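RNA 2',3'-cyclic phosphodiesterase (PDB 5H7E) belongs to the LigT-like phosphoesterases of the 2H clan, enzymes built on a curved, mainly antiparallel beta scaffold flanked by helices. Local coordinates at residues 46-51 with 117-121. Residues are numbered along the deposited sequence; the frame is centred on the assembly and turned at random.
Sequences SYLPAV and IGTDD
Ile117 meets residues 46-51 through a single methyl, CG2, which lies 3.8 Å from Leu48 CD2 and also touches Val51 CG2. Having CG2 anti to its backbone N (chi1 of -64° places CG1 beside that N) sends this branch against the neighbouring Leu48 and Val51 methyls, and Leu59 of helix 56-67 joins the same apolar patch. At Gly118 the backbones are bridged by two waters: one accepts from Gly118 N and donates to Ala50 O, the other accepts from Ala50 N and donates to Gly118 O. That carbonyl also receives a CA-H...O contact from Leu48. Here the loop after helix 101-114 packs beside strand 42-48 in one lobe of the LigT-like (2H phosphoesterase) fold, the two segments falling in successive LigT-like sequence ranges. Thr119 sets its CG2 3.5 Å from Ser46 OG, while its CA makes a CA-H...O contact with Tyr47 O at 3.4 Å. The same Tyr47 O accepts Asp120 N at 2.9 Å. Asp120 CB packs on Pro49 CG, and its carboxylate lies alongside the Tyr47 ring, the two planes 48° apart; Asp120 O sits at the ring edge. Finally, Asp121 spreads its carboxylate across two neighbouring residues, each oxygen using its syn lone pair: OD1 takes Tyr47 N at 2.9 Å, nearly straight at 164°, and OD2 takes the hydroxyl of Ser46 OG at 2.8 Å. This pair of bonds fixes the carboxylate's rotation, and Arg109 NE adds a long, weak ion pair to OD2.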
# COMPACT_ATOMS: atom_id res chain seq x y z
N SER A 46 0.81 6.08 2.28
CA SER A 46 0.11 7.33 2.17
C SER A 46 -0.32 7.51 0.73
O SER A 46 0.41 7.14 -0.20
CB SER A 46 1.02 8.51 2.57
OG SER A 46 0.21 9.70 2.60
N TYR A 47 -1.51 8.07 0.54
CA TYR A 47 -2.06 8.33 -0.79
C TYR A 47 -2.20 9.83 -0.98
O TYR A 47 -2.75 10.51 -0.13
CB TYR A 47 -3.41 7.61 -0.92
CG TYR A 47 -4.18 8.00 -2.13
CD1 TYR A 47 -3.69 7.77 -3.38
CD2 TYR A 47 -5.42 8.62 -2.01
CE1 TYR A 47 -4.39 8.16 -4.50
CE2 TYR A 47 -6.15 8.99 -3.14
CZ TYR A 47 -5.61 8.77 -4.36
OH TYR A 47 -6.35 9.15 -5.48
N LEU A 48 -1.71 10.31 -2.12
CA LEU A 48 -1.61 11.74 -2.45
C LEU A 48 -2.38 11.97 -3.74
O LEU A 48 -1.84 11.78 -4.85
CB LEU A 48 -0.14 12.13 -2.63
CG LEU A 48 0.79 11.96 -1.40
CD1 LEU A 48 1.19 10.53 -1.12
CD2 LEU A 48 2.07 12.73 -1.65
N PRO A 49 -3.62 12.42 -3.65
CA PRO A 49 -4.50 12.39 -4.84
C PRO A 49 -4.16 13.40 -5.91
O PRO A 49 -4.59 13.22 -7.06
CB PRO A 49 -5.89 12.67 -4.25
CG PRO A 49 -5.61 13.35 -2.93
CD PRO A 49 -4.35 12.75 -2.41
N ALA A 50 -3.46 14.51 -5.58
CA ALA A 50 -3.36 15.59 -6.58
C ALA A 50 -2.06 16.36 -6.35
O ALA A 50 -2.05 17.47 -5.82
CB ALA A 50 -4.59 16.53 -6.54
N VAL A 51 -0.93 15.78 -6.75
CA VAL A 51 0.38 16.38 -6.50
C VAL A 51 0.80 17.17 -7.74
O VAL A 51 0.91 16.58 -8.82
CB VAL A 51 1.42 15.31 -6.17
CG1 VAL A 51 2.72 15.98 -5.87
CG2 VAL A 51 0.94 14.45 -4.97
N ILE A 117 1.68 19.38 0.94
CA ILE A 117 1.15 18.52 -0.12
C ILE A 117 -0.02 17.73 0.46
O ILE A 117 0.07 17.24 1.59
CB ILE A 117 2.26 17.61 -0.64
CG1 ILE A 117 3.34 18.48 -1.31
CG2 ILE A 117 1.73 16.50 -1.60
CD1 ILE A 117 4.56 17.68 -1.63
N GLY A 118 -1.10 17.62 -0.31
CA GLY A 118 -2.32 17.00 0.22
C GLY A 118 -2.28 15.48 0.26
O GLY A 118 -1.73 14.81 -0.61
N THR A 119 -2.89 14.92 1.30
CA THR A 119 -3.07 13.49 1.42
C THR A 119 -4.54 13.16 1.47
O THR A 119 -5.39 14.02 1.64
CB THR A 119 -2.41 12.92 2.66
OG1 THR A 119 -2.81 13.72 3.77
CG2 THR A 119 -0.90 12.99 2.52
N ASP A 120 -4.85 11.87 1.33
CA ASP A 120 -6.24 11.45 1.43
C ASP A 120 -6.22 10.08 2.10
O ASP A 120 -6.58 9.06 1.48
CB ASP A 120 -6.90 11.40 0.05
CG ASP A 120 -8.35 10.99 0.11
OD1 ASP A 120 -9.03 11.27 1.09
OD2 ASP A 120 -8.83 10.41 -0.89
N ASP A 121 -5.85 10.09 3.38
CA ASP A 121 -5.61 8.88 4.16
C ASP A 121 -6.67 8.71 5.24
O ASP A 121 -7.28 9.68 5.72
CB ASP A 121 -4.24 8.91 4.86
CG ASP A 121 -3.08 8.96 3.90
OD1 ASP A 121 -3.16 8.28 2.86
OD2 ASP A 121 -2.10 9.68 4.18
O HOH W 1 -0.79 18.54 -3.05
O HOH W 2 -2.34 15.65 -3.17